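Local coordinates for protein putative hydroxymethylglutaryl-CoA synthase (Streptococcus mutans, PDB 3SQZ) that probably condenses acetyl-CoA with acetoacetyl-CoA to form hydroxymethylglutaryl-CoA, and binds coenzyme A within a thiolase fold, at residues V85-A90 against R417-V422; I105-L110 against K156-K161; T149-Y154 against V167-S172; E387-D392 against K410-H415. All coordinates share one frame; numbering follows the deposited sequence.

Contact 1 of 4, residues V85-A90 against R417-V422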
loop_
_atom_site.group_PDB
_atom_site.type_symbol
_atom_site.label_atom_id
_atom_site.label_comp_id
_atom_site.label_asym_id
_atom_site.label_seq_id
_atom_site.Cartn_x
_atom_site.Cartn_y
_atom_site.Cartn_z
ATOM N N VAL A 85 -6.440 -10.664 0.006
ATOM C CA VAL A 85 -5.039 -10.275 -0.063
ATOM C C VAL A 85 -4.306 -10.962 -1.219
ATOM O O VAL A 85 -3.481 -10.353 -1.902
ATOM C CB VAL A 85 -4.317 -10.564 1.295
ATOM C CG1 VAL A 85 -4.372 -12.057 1.670
ATOM C CG2 VAL A 85 -2.877 -10.064 1.266
ATOM N N VAL A 86 -4.602 -12.239 -1.424
ATOM C CA VAL A 86 -3.930 -13.028 -2.447
ATOM C C VAL A 86 -4.314 -12.591 -3.850
ATOM O O VAL A 86 -3.450 -12.408 -4.714
ATOM C CB VAL A 86 -4.242 -14.529 -2.264
ATOM C CG1 VAL A 86 -3.818 -15.335 -3.477
ATOM C CG2 VAL A 86 -3.569 -15.051 -1.010
ATOM N N THR A 87 -5.610 -12.436 -4.093
ATOM C CA THR A 87 -6.051 -12.093 -5.438
ATOM C C THR A 87 -5.647 -10.675 -5.820
ATOM O O THR A 87 -5.253 -10.431 -6.958
ATOM C CB THR A 87 -7.555 -12.308 -5.615
ATOM O OG1 THR A 87 -8.256 -11.513 -4.662
ATOM C CG2 THR A 87 -7.903 -13.767 -5.387
ATOM N N LEU A 88 -5.735 -9.741 -4.876
ATOM C CA LEU A 88 -5.283 -8.382 -5.150
ATOM C C LEU A 88 -3.778 -8.371 -5.419
ATOM O O LEU A 88 -3.315 -7.697 -6.346
ATOM C CB LEU A 88 -5.648 -7.437 -4.004
ATOM C CG LEU A 88 -7.145 -7.179 -3.820
ATOM C CD1 LEU A 88 -7.380 -6.431 -2.523
ATOM C CD2 LEU A 88 -7.743 -6.427 -5.009
ATOM N N ALA A 89 -3.016 -9.120 -4.620
ATOM C CA ALA A 89 -1.567 -9.177 -4.798
ATOM C C ALA A 89 -1.219 -9.752 -6.175
ATOM O O ALA A 89 -0.403 -9.184 -6.914
ATOM C CB ALA A 89 -0.920 -9.991 -3.694
ATOM N N ALA A 90 -1.861 -10.857 -6.547
ATOM C CA ALA A 90 -1.596 -11.469 -7.840
ATOM C C ALA A 90 -1.997 -10.530 -8.977
ATOM O O ALA A 90 -1.298 -10.442 -9.982
ATOM C CB ALA A 90 -2.318 -12.804 -7.957
ATOM N N ARG A 417 -8.401 -22.740 0.655
ATOM C CA ARG A 417 -8.855 -21.622 -0.164
ATOM C C ARG A 417 -8.452 -21.878 -1.611
ATOM O O ARG A 417 -7.273 -22.041 -1.914
ATOM C CB ARG A 417 -8.251 -20.317 0.361
ATOM C CG ARG A 417 -8.729 -19.965 1.756
ATOM C CD ARG A 417 -8.030 -18.749 2.345
ATOM N NE ARG A 417 -8.478 -17.476 1.768
ATOM C CZ ARG A 417 -9.546 -16.792 2.182
ATOM N NH1 ARG A 417 -9.851 -15.638 1.606
ATOM N NH2 ARG A 417 -10.316 -17.265 3.158
ATOM N N ILE A 418 -9.438 -21.935 -2.502
ATOM C CA ILE A 418 -9.184 -22.289 -3.889
ATOM C C ILE A 418 -9.194 -21.024 -4.740
ATOM O O ILE A 418 -10.229 -20.363 -4.866
ATOM C CB ILE A 418 -10.236 -23.281 -4.425
ATOM C CG1 ILE A 418 -10.292 -24.541 -3.544
ATOM C CG2 ILE A 418 -9.954 -23.619 -5.889
ATOM C CD1 ILE A 418 -8.983 -25.298 -3.444
ATOM N N TYR A 419 -8.036 -20.694 -5.306
ATOM C CA TYR A 419 -7.877 -19.509 -6.138
ATOM C C TYR A 419 -7.729 -19.899 -7.596
ATOM O O TYR A 419 -7.170 -20.947 -7.913
ATOM C CB TYR A 419 -6.618 -18.750 -5.726
ATOM C CG TYR A 419 -6.659 -18.200 -4.328
ATOM C CD1 TYR A 419 -7.398 -17.059 -4.036
ATOM C CD2 TYR A 419 -5.959 -18.821 -3.296
ATOM C CE1 TYR A 419 -7.443 -16.550 -2.763
ATOM C CE2 TYR A 419 -5.988 -18.312 -2.012
ATOM C CZ TYR A 419 -6.733 -17.179 -1.751
ATOM O OH TYR A 419 -6.765 -16.676 -0.474
ATOM N N GLY A 420 -8.182 -19.031 -8.493
ATOM C CA GLY A 420 -7.980 -19.274 -9.903
ATOM C C GLY A 420 -8.130 -18.012 -10.715
ATOM O O GLY A 420 -8.588 -16.981 -10.220
ATOM N N LYS A 421 -7.719 -18.101 -11.971
ATOM C CA LYS A 421 -7.984 -17.054 -12.932
ATOM C C LYS A 421 -9.463 -17.074 -13.266
ATOM O O LYS A 421 -10.063 -18.143 -13.424
ATOM C CB LYS A 421 -7.172 -17.292 -14.201
ATOM C CG LYS A 421 -5.686 -17.060 -14.027
ATOM N N VAL A 422 -10.050 -15.893 -13.384
ATOM C CA VAL A 422 -11.464 -15.783 -13.728
ATOM C C VAL A 422 -11.700 -16.011 -15.218
ATOM O O VAL A 422 -12.495 -16.869 -15.602
ATOM C CB VAL A 422 -12.037 -14.419 -13.318
ATOM C CG1 VAL A 422 -13.484 -14.297 -13.766
ATOM C CG2 VAL A 422 -11.920 -14.238 -11.817
#

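Contact 2 of 4, residues I105-L110 against K156-K161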
loop_
_atom_site.group_PDB
_atom_site.type_symbol
_atom_site.label_atom_id
_atom_site.label_comp_id
_atom_site.label_asym_id
_atom_site.label_seq_id
_atom_site.Cartn_x
_atom_site.Cartn_y
_atom_site.Cartn_z
ATOM N N ILE A 105 12.837 -13.941 -11.340
ATOM C CA ILE A 105 12.452 -13.679 -9.962
ATOM C C ILE A 105 12.775 -14.897 -9.107
ATOM O O ILE A 105 12.322 -16.007 -9.416
ATOM C CB ILE A 105 10.942 -13.348 -9.854
ATOM C CG1 ILE A 105 10.642 -11.962 -10.436
ATOM C CG2 ILE A 105 10.473 -13.436 -8.403
ATOM C CD1 ILE A 105 9.176 -11.750 -10.770
ATOM N N ASP A 106 13.543 -14.706 -8.035
ATOM C CA ASP A 106 13.830 -15.827 -7.140
ATOM C C ASP A 106 13.469 -15.533 -5.687
ATOM O O ASP A 106 13.849 -16.285 -4.786
ATOM C CB ASP A 106 15.269 -16.349 -7.285
ATOM C CG ASP A 106 16.300 -15.384 -6.771
ATOM O OD1 ASP A 106 15.957 -14.219 -6.499
ATOM O OD2 ASP A 106 17.469 -15.804 -6.633
ATOM N N MET A 107 12.685 -14.481 -5.472
ATOM C CA MET A 107 12.146 -14.201 -4.152
ATOM C C MET A 107 10.835 -13.447 -4.325
ATOM O O MET A 107 10.762 -12.481 -5.101
ATOM C CB MET A 107 13.141 -13.417 -3.286
ATOM C CG MET A 107 12.595 -13.076 -1.919
ATOM S SD MET A 107 13.821 -12.767 -0.619
ATOM C CE MET A 107 14.615 -11.292 -1.244
ATOM N N VAL A 108 9.803 -13.902 -3.621
ATOM C CA VAL A 108 8.486 -13.278 -3.635
ATOM C C VAL A 108 8.126 -12.996 -2.184
ATOM O O VAL A 108 8.075 -13.923 -1.362
ATOM C CB VAL A 108 7.436 -14.225 -4.247
ATOM C CG1 VAL A 108 6.054 -13.569 -4.234
ATOM C CG2 VAL A 108 7.824 -14.640 -5.672
ATOM N N ILE A 109 7.915 -11.726 -1.853
ATOM C CA ILE A 109 7.612 -11.330 -0.485
ATOM C C ILE A 109 6.249 -10.654 -0.459
ATOM O O ILE A 109 6.023 -9.672 -1.182
ATOM C CB ILE A 109 8.644 -10.341 0.097
ATOM C CG1 ILE A 109 10.074 -10.862 -0.100
ATOM C CG2 ILE A 109 8.342 -10.076 1.564
ATOM C CD1 ILE A 109 11.152 -9.885 0.361
ATOM N N LEU A 110 5.349 -11.158 0.379
ATOM C CA LEU A 110 4.055 -10.528 0.604
ATOM C C LEU A 110 4.070 -9.805 1.940
ATOM O O LEU A 110 4.190 -10.446 2.987
ATOM C CB LEU A 110 2.948 -11.580 0.602
ATOM C CG LEU A 110 1.561 -11.063 1.013
ATOM C CD1 LEU A 110 1.041 -9.976 0.080
ATOM C CD2 LEU A 110 0.576 -12.223 1.110
ATOM N N LYS A 156 16.334 -5.284 -2.103
ATOM C CA LYS A 156 17.442 -4.501 -2.621
ATOM C C LYS A 156 18.781 -5.173 -2.308
ATOM O O LYS A 156 19.648 -5.282 -3.175
ATOM C CB LYS A 156 17.376 -3.091 -2.022
ATOM C CG LYS A 156 18.293 -2.069 -2.654
ATOM C CD LYS A 156 19.707 -2.174 -2.148
ATOM C CE LYS A 156 20.544 -1.036 -2.706
ATOM N NZ LYS A 156 21.931 -1.051 -2.182
ATOM N N LEU A 157 18.950 -5.622 -1.068
ATOM C CA LEU A 157 20.200 -6.266 -0.682
ATOM C C LEU A 157 20.412 -7.600 -1.386
ATOM O O LEU A 157 21.535 -7.953 -1.747
ATOM C CB LEU A 157 20.261 -6.467 0.827
ATOM C CG LEU A 157 20.234 -5.172 1.631
ATOM C CD1 LEU A 157 20.282 -5.476 3.119
ATOM C CD2 LEU A 157 21.366 -4.238 1.214
ATOM N N HIS A 158 19.334 -8.356 -1.551
ATOM C CA HIS A 158 19.398 -9.634 -2.242
ATOM C C HIS A 158 19.873 -9.452 -3.685
ATOM O O HIS A 158 20.746 -10.182 -4.162
ATOM C CB HIS A 158 18.033 -10.317 -2.187
ATOM C CG HIS A 158 17.931 -11.536 -3.049
ATOM N ND1 HIS A 158 18.323 -12.789 -2.629
ATOM C CD2 HIS A 158 17.467 -11.688 -4.313
ATOM C CE1 HIS A 158 18.111 -13.660 -3.602
ATOM N NE2 HIS A 158 17.587 -13.019 -4.630
ATOM N N VAL A 159 19.310 -8.476 -4.386
ATOM C CA VAL A 159 19.706 -8.248 -5.764
ATOM C C VAL A 159 21.145 -7.739 -5.835
ATOM O O VAL A 159 21.896 -8.111 -6.725
ATOM C CB VAL A 159 18.746 -7.289 -6.483
ATOM C CG1 VAL A 159 19.297 -6.923 -7.861
ATOM C CG2 VAL A 159 17.369 -7.929 -6.598
ATOM N N GLU A 160 21.541 -6.906 -4.880
ATOM C CA GLU A 160 22.918 -6.438 -4.854
ATOM C C GLU A 160 23.892 -7.615 -4.737
ATOM O O GLU A 160 24.928 -7.644 -5.399
ATOM C CB GLU A 160 23.148 -5.433 -3.726
ATOM C CG GLU A 160 24.539 -4.825 -3.760
ATOM C CD GLU A 160 24.704 -3.643 -2.826
ATOM O OE1 GLU A 160 25.836 -3.127 -2.724
ATOM O OE2 GLU A 160 23.710 -3.221 -2.202
ATOM N N LYS A 161 23.552 -8.587 -3.897
ATOM C CA LYS A 161 24.377 -9.781 -3.723
ATOM C C LYS A 161 24.330 -10.680 -4.959
ATOM O O LYS A 161 25.341 -11.275 -5.339
ATOM C CB LYS A 161 23.924 -10.551 -2.474
ATOM C CG LYS A 161 24.585 -11.921 -2.263
ATOM C CD LYS A 161 26.100 -11.853 -2.129
ATOM C CE LYS A 161 26.519 -11.230 -0.808
ATOM N NZ LYS A 161 27.991 -11.353 -0.597
#

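Contact 3 of 4, residues T149-Y154 against V167-S172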
loop_
_atom_site.group_PDB
_atom_site.type_symbol
_atom_site.label_atom_id
_atom_site.label_comp_id
_atom_site.label_asym_id
_atom_site.label_seq_id
_atom_site.Cartn_x
_atom_site.Cartn_y
_atom_site.Cartn_z
ATOM N N THR A 149 8.224 -1.861 3.562
ATOM C CA THR A 149 9.508 -1.175 3.607
ATOM C C THR A 149 10.657 -2.138 3.899
ATOM O O THR A 149 11.717 -2.068 3.272
ATOM C CB THR A 149 9.455 -0.042 4.634
ATOM O OG1 THR A 149 8.486 0.904 4.181
ATOM C CG2 THR A 149 10.803 0.641 4.794
ATOM N N ALA A 150 10.444 -3.045 4.849
ATOM C CA ALA A 150 11.434 -4.083 5.140
ATOM C C ALA A 150 11.566 -5.041 3.957
ATOM O O ALA A 150 12.674 -5.466 3.617
ATOM C CB ALA A 150 11.070 -4.840 6.411
ATOM N N ALA A 151 10.449 -5.367 3.314
ATOM C CA ALA A 151 10.481 -6.240 2.149
ATOM C C ALA A 151 11.332 -5.633 1.043
ATOM O O ALA A 151 12.144 -6.319 0.421
ATOM C CB ALA A 151 9.064 -6.501 1.648
ATOM N N LEU A 152 11.129 -4.349 0.785
ATOM C CA LEU A 152 11.881 -3.659 -0.242
ATOM C C LEU A 152 13.366 -3.634 0.088
ATOM O O LEU A 152 14.210 -3.786 -0.789
ATOM C CB LEU A 152 11.348 -2.239 -0.387
ATOM C CG LEU A 152 11.723 -1.464 -1.637
ATOM C CD1 LEU A 152 11.208 -2.204 -2.862
ATOM C CD2 LEU A 152 11.119 -0.077 -1.571
ATOM N N ASN A 153 13.686 -3.419 1.359
ATOM C CA ASN A 153 15.077 -3.374 1.763
ATOM C C ASN A 153 15.780 -4.719 1.575
ATOM O O ASN A 153 16.890 -4.781 1.058
ATOM C CB ASN A 153 15.190 -2.896 3.203
ATOM C CG ASN A 153 16.618 -2.691 3.624
ATOM O OD1 ASN A 153 17.188 -3.501 4.348
ATOM N ND2 ASN A 153 17.217 -1.605 3.156
ATOM N N TYR A 154 15.139 -5.795 2.020
ATOM C CA TYR A 154 15.691 -7.124 1.801
ATOM C C TYR A 154 15.832 -7.382 0.293
ATOM O O TYR A 154 16.862 -7.876 -0.164
ATOM C CB TYR A 154 14.806 -8.167 2.482
ATOM C CG TYR A 154 15.265 -9.616 2.405
ATOM C CD1 TYR A 154 16.568 -9.972 2.044
ATOM C CD2 TYR A 154 14.375 -10.637 2.720
ATOM C CE1 TYR A 154 16.954 -11.320 1.994
ATOM C CE2 TYR A 154 14.753 -11.972 2.679
ATOM C CZ TYR A 154 16.031 -12.306 2.312
ATOM O OH TYR A 154 16.381 -13.644 2.273
ATOM N N VAL A 167 13.373 -9.502 -7.699
ATOM C CA VAL A 167 12.542 -9.794 -6.538
ATOM C C VAL A 167 11.192 -9.124 -6.716
ATOM O O VAL A 167 11.112 -7.985 -7.179
ATOM C CB VAL A 167 13.202 -9.298 -5.224
ATOM C CG1 VAL A 167 12.289 -9.542 -4.031
ATOM C CG2 VAL A 167 14.550 -9.973 -5.027
ATOM N N LEU A 168 10.135 -9.839 -6.352
ATOM C CA LEU A 168 8.789 -9.300 -6.401
ATOM C C LEU A 168 8.319 -9.016 -4.982
ATOM O O LEU A 168 8.252 -9.931 -4.148
ATOM C CB LEU A 168 7.864 -10.312 -7.060
ATOM C CG LEU A 168 6.392 -9.915 -7.148
ATOM C CD1 LEU A 168 6.211 -8.654 -7.989
ATOM C CD2 LEU A 168 5.578 -11.073 -7.688
ATOM N N VAL A 169 8.014 -7.749 -4.707
ATOM C CA VAL A 169 7.465 -7.324 -3.434
ATOM C C VAL A 169 6.004 -6.954 -3.630
ATOM O O VAL A 169 5.678 -6.170 -4.518
ATOM C CB VAL A 169 8.240 -6.110 -2.871
ATOM C CG1 VAL A 169 7.583 -5.560 -1.605
ATOM C CG2 VAL A 169 9.689 -6.498 -2.607
ATOM N N LEU A 170 5.130 -7.535 -2.820
ATOM C CA LEU A 170 3.703 -7.242 -2.848
ATOM C C LEU A 170 3.323 -6.617 -1.522
ATOM O O LEU A 170 3.718 -7.113 -0.469
ATOM C CB LEU A 170 2.884 -8.522 -3.021
ATOM C CG LEU A 170 3.055 -9.405 -4.257
ATOM C CD1 LEU A 170 3.146 -8.613 -5.548
ATOM C CD2 LEU A 170 4.211 -10.369 -4.112
ATOM N N ALA A 171 2.549 -5.539 -1.582
ATOM C CA ALA A 171 2.023 -4.879 -0.392
ATOM C C ALA A 171 0.519 -4.830 -0.574
ATOM O O ALA A 171 0.009 -3.976 -1.312
ATOM C CB ALA A 171 2.587 -3.486 -0.275
ATOM N N SER A 172 -0.184 -5.760 0.073
ATOM C CA SER A 172 -1.583 -6.030 -0.234
ATOM C C SER A 172 -2.385 -6.101 1.053
ATOM O O SER A 172 -1.980 -6.764 2.002
ATOM C CB SER A 172 -1.694 -7.356 -0.974
ATOM O OG SER A 172 -3.038 -7.609 -1.322
#

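Contact 4 of 4, residues E387-D392 against K410-H415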
loop_
_atom_site.group_PDB
_atom_site.type_symbol
_atom_site.label_atom_id
_atom_site.label_comp_id
_atom_site.label_asym_id
_atom_site.label_seq_id
_atom_site.Cartn_x
_atom_site.Cartn_y
_atom_site.Cartn_z
ATOM N N GLU A 387 -19.150 -9.736 4.727
ATOM C CA GLU A 387 -19.468 -11.142 4.527
ATOM C C GLU A 387 -18.321 -12.015 5.036
ATOM O O GLU A 387 -17.150 -11.678 4.855
ATOM C CB GLU A 387 -19.719 -11.421 3.043
ATOM C CG GLU A 387 -20.151 -12.850 2.785
ATOM C CD GLU A 387 -20.433 -13.153 1.332
ATOM O OE1 GLU A 387 -20.554 -12.209 0.520
ATOM O OE2 GLU A 387 -20.535 -14.354 1.003
ATOM N N GLU A 388 -18.662 -13.122 5.691
ATOM C CA GLU A 388 -17.670 -14.106 6.111
ATOM C C GLU A 388 -18.043 -15.464 5.530
ATOM O O GLU A 388 -19.211 -15.717 5.229
ATOM C CB GLU A 388 -17.553 -14.158 7.641
ATOM C CG GLU A 388 -17.053 -12.840 8.239
ATOM C CD GLU A 388 -16.760 -12.910 9.730
ATOM O OE1 GLU A 388 -17.333 -12.093 10.483
ATOM O OE2 GLU A 388 -15.938 -13.754 10.145
ATOM N N ALA A 389 -17.046 -16.325 5.346
ATOM C CA ALA A 389 -17.287 -17.643 4.775
ATOM C C ALA A 389 -18.163 -18.483 5.690
ATOM O O ALA A 389 -17.983 -18.488 6.907
ATOM C CB ALA A 389 -15.971 -18.353 4.502
ATOM N N GLN A 390 -19.119 -19.183 5.093
ATOM C CA GLN A 390 -19.980 -20.084 5.845
ATOM C C GLN A 390 -19.551 -21.525 5.588
ATOM O O GLN A 390 -19.888 -22.114 4.561
ATOM C CB GLN A 390 -21.443 -19.868 5.452
ATOM C CG GLN A 390 -21.906 -18.420 5.574
ATOM C CD GLN A 390 -21.705 -17.857 6.972
ATOM O OE1 GLN A 390 -21.089 -16.801 7.146
ATOM N NE2 GLN A 390 -22.231 -18.555 7.974
ATOM N N LEU A 391 -18.795 -22.088 6.523
ATOM C CA LEU A 391 -18.219 -23.411 6.335
ATOM C C LEU A 391 -19.166 -24.493 6.813
ATOM O O LEU A 391 -19.792 -24.355 7.862
ATOM C CB LEU A 391 -16.905 -23.528 7.099
ATOM C CG LEU A 391 -15.778 -22.635 6.588
ATOM C CD1 LEU A 391 -14.688 -22.498 7.636
ATOM C CD2 LEU A 391 -15.217 -23.175 5.284
ATOM N N ASP A 392 -19.272 -25.570 6.046
ATOM C CA ASP A 392 -19.993 -26.739 6.534
ATOM C C ASP A 392 -19.063 -27.561 7.427
ATOM O O ASP A 392 -17.926 -27.163 7.675
ATOM C CB ASP A 392 -20.595 -27.561 5.385
ATOM C CG ASP A 392 -19.553 -28.279 4.548
ATOM O OD1 ASP A 392 -19.917 -28.779 3.459
ATOM O OD2 ASP A 392 -18.383 -28.359 4.970
ATOM N N LYS A 410 -12.440 -18.841 -5.426
ATOM C CA LYS A 410 -13.543 -19.566 -6.055
ATOM C C LYS A 410 -14.446 -20.268 -5.052
ATOM O O LYS A 410 -15.661 -20.319 -5.223
ATOM C CB LYS A 410 -13.006 -20.602 -7.049
ATOM C CG LYS A 410 -12.135 -20.015 -8.145
ATOM C CD LYS A 410 -12.895 -19.001 -8.978
ATOM C CE LYS A 410 -12.061 -18.519 -10.154
ATOM N NZ LYS A 410 -11.777 -19.610 -11.122
ATOM N N GLU A 411 -13.833 -20.827 -4.017
ATOM C CA GLU A 411 -14.531 -21.626 -3.020
ATOM C C GLU A 411 -13.519 -21.959 -1.932
ATOM O O GLU A 411 -12.323 -21.714 -2.093
ATOM C CB GLU A 411 -15.062 -22.931 -3.641
ATOM C CG GLU A 411 -13.951 -23.868 -4.128
ATOM C CD GLU A 411 -14.473 -25.148 -4.759
ATOM O OE1 GLU A 411 -14.038 -25.482 -5.878
ATOM O OE2 GLU A 411 -15.302 -25.830 -4.128
ATOM N N ILE A 412 -14.001 -22.542 -0.837
ATOM C CA ILE A 412 -13.126 -23.194 0.120
ATOM C C ILE A 412 -13.503 -24.672 0.096
ATOM O O ILE A 412 -14.676 -25.027 0.210
ATOM C CB ILE A 412 -13.264 -22.599 1.529
ATOM C CG1 ILE A 412 -12.863 -21.120 1.524
ATOM C CG2 ILE A 412 -12.405 -23.380 2.520
ATOM C CD1 ILE A 412 -13.034 -20.424 2.861
ATOM N N LEU A 413 -12.502 -25.522 -0.104
ATOM C CA LEU A 413 -12.710 -26.954 -0.266
ATOM C C LEU A 413 -11.959 -27.665 0.851
ATOM O O LEU A 413 -10.728 -27.651 0.886
ATOM C CB LEU A 413 -12.182 -27.390 -1.632
ATOM C CG LEU A 413 -12.400 -28.850 -2.026
ATOM C CD1 LEU A 413 -13.893 -29.183 -2.060
ATOM C CD2 LEU A 413 -11.743 -29.146 -3.366
ATOM N N GLU A 414 -12.710 -28.248 1.780
ATOM C CA GLU A 414 -12.138 -28.904 2.961
ATOM C C GLU A 414 -11.014 -28.068 3.564
ATOM O O GLU A 414 -9.884 -28.534 3.767
ATOM C CB GLU A 414 -11.726 -30.348 2.660
ATOM C CG GLU A 414 -12.938 -31.183 2.256
ATOM C CD GLU A 414 -12.695 -32.684 2.235
ATOM O OE1 GLU A 414 -11.741 -33.175 2.877
ATOM O OE2 GLU A 414 -13.484 -33.383 1.570
ATOM N N HIS A 415 -11.359 -26.809 3.815
ATOM C CA HIS A 415 -10.505 -25.831 4.487
ATOM C C HIS A 415 -9.415 -25.217 3.624
ATOM O O HIS A 415 -8.667 -24.367 4.102
ATOM C CB HIS A 415 -9.922 -26.388 5.795
ATOM C CG HIS A 415 -10.966 -26.684 6.824
ATOM N ND1 HIS A 415 -11.315 -27.964 7.202
ATOM C CD2 HIS A 415 -11.758 -25.850 7.535
ATOM C CE1 HIS A 415 -12.267 -27.899 8.117
ATOM N NE2 HIS A 415 -12.552 -26.628 8.337
#

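Contact 1 of 4, residues V85-A90 against R417-V422
Helix 85-94 of the thiolase-fold core meets the outer strand 416-421 of a small three-stranded antiparallel sheet, and the meeting is made by Val-86 and Thr-87 against the ring of Tyr-419. The evidence for a CH-pi contact is direct: Val-86 CG1 stands 3.7 Å from the centroid of the Tyr-419 ring and only 6° off its normal. With chi1 at 167°, CG1 lies anti to the backbone N, while the other branch reaches past the rim of the ring, Val-86 CG2 coming 3.6 Å from Tyr-419 OH. Val-86 CB adds a touch of 3.7 Å to Tyr-419 CZ. Thr-87 presents its methyl, CG2 lying 3.6 Å from Tyr-419 CD1 in an oblique approach, and its hydroxyl turns to Asp-83 and the backbone N of Asp-84. The phenol is held at its polar end: Arg-417 NE donates to Tyr-419 OH over 2.9 Å, nearly straight at 169° and in the guanidinium plane. Asp-84 OD2 joins the same group, hydrogen-bonded to Tyr-419 OH and salt-bridged to Arg-417 NH1, which probably limits how far the ring can swing. Tyr-125 meets the ring edge-to-face. This is a helix-to-sheet junction packed through a CH-pi contact, with an Arg-Tyr-Asp hydrogen-bond network at the phenol end, joining the C-terminal hairpin to the core.

Contact 2 of 4, residues I105-L110 against K156-K161
The imidazole of His-158 receives the carboxylate of Asp-106 at its edge and the sulfur of Met-107 above a face, at a distance. The two flat groups are far from coplanar, their planes standing 55° apart. His-158 NE2 donates to Asp-106 OD1 over 2.8 Å with a moderately bent angle of 147° at the hydrogen; OD1 is met on its syn side, with the donor somewhat out of the carboxylate plane and the acceptor tilted from the ring plane. Met-107 SD is 5.1 Å from the centroid of the His-158 ring, a loose sulfur-aromatic approach. The thioether chain bends at its last torsion (chi3 65°), which carries the methyl back along the histidine: Met-107 CE comes 3.7 Å from His-158 CB and 3.8 Å from His-158 CG. The contact joins strand 105-111 of the large mixed sheet to the C-terminal end of helix 147-161, which packs on it; Arg-137 and Val-167 also touch His-158. The hydrogen bond restrains the rotation of the ring. With NE2 as donor, this nitrogen is taken to carry a proton; the carboxylate may favour a protonated ring, though nearby Arg-137 could act the other way, and the charge is not established.

Contact 3 of 4, residues T149-Y154 against V167-S172
Ala-151 and Val-169 point their CB atoms at each other, one from helix 147-161 and the other from strand 166-175, with CA atoms 6.4 Å apart. Ala-151 CB lies 3.7 Å from Val-169 CG1. The valine straddles this position with its two branches. At chi1 174° the CG1 branch is anti to the backbone N and takes the alanine methyl, whereas CG2 passes alongside the helix backbone, 3.9 Å from Ala-151 O and 4.3 Å from Leu-152 N. Leu-152 leaves the helix running alongside the interface, and only the tip of its chain turns in, Leu-152 CD1 reaching 4.6 Å from Val-169 CG2, a looser approach that widens the apolar surface past the alanine. Both segments together bury 130 Å². Neighbouring strands continue this surface: Ala-151 also touches Ile-109 and Met-141, Leu-152 rests on Val-196, and Val-169 meets Met-194. The helix follows strand 137-141 and leads into the parallel strand 166-175, passing over the intervening strand 105-111, so the contact closes a beta-alpha-beta crossover of the thiolase-fold sheet. The same helix begins just after Cys-145, the predicted acyl-thioester residue, which is a sulfinoalanine in this crystal. No hydrogen bond spans the two segments; their cohesion is van der Waals contact between buried aliphatic groups, and its closeness is consistent with the helix offering only a methyl at Ala-151.

Contact 4 of 4, residues E387-D392 against K410-H415
An irregular but largely extended run, 387-392, passes beside the end of strand 407-413, with the CA atoms of Leu-391 and Ile-412 closest at 8.0 Å, and the strand then turns at Glu-414 and His-415, whose phi values are positive (43° and 78°). Ile-412 is the buried member and uses two separate branches. Its CD1 end lies 4.0 Å from Ala-389 CB, and its CG2 branch lies 3.9 Å from Leu-391 CD2, the leucine crossing the isoleucine at about a right angle. Since CG1 stands anti to the carbonyl carbon and CG2 anti to the backbone N (chi1 -62°), the two methyl ends are spread to meet alternate residues of the extended run. Leu-391 CD1 also lies obliquely by the His-415 ring, a marginal contact between two exposed residues. Phe-399 touches both Ala-389 and Ile-412, while Ala-397 lies against Leu-391 and Ile-412, so the patch continues onto the neighbouring strand. Asn-396 OD1 accepts a hydrogen bond from Glu-414 N at the turn. Two consecutive residues with positive phi, placed between strands 407-413 and 416-421, fit the type I' turn of a tight two-residue beta-hairpin, against whose flank the preceding loop folds.

Contacts 2 and 3 are the closest pair, with centres 8 Å apart: both use helix 147-161, and their strands are neighbours in the large mixed sheet, where Ile-109 O lies 2.8 Å from Leu-170 N. Contact 1 joins that core from another helix, Val-85 O reaching Ser-172 OG at 2.8 Å in a probable hydrogen bond. Contact 4, whose centre is 14 Å from that of contact 1, shares its small sheet, with Ile-418 O 2.7 Å from Lys-410 N. It stays about 15 Å, nearest atoms, from contact 3. None of the four lies at the coenzyme A pocket or the predicted catalytic residues, although the helix shared by contacts 2 and 3 starts two residues beyond Cys-145.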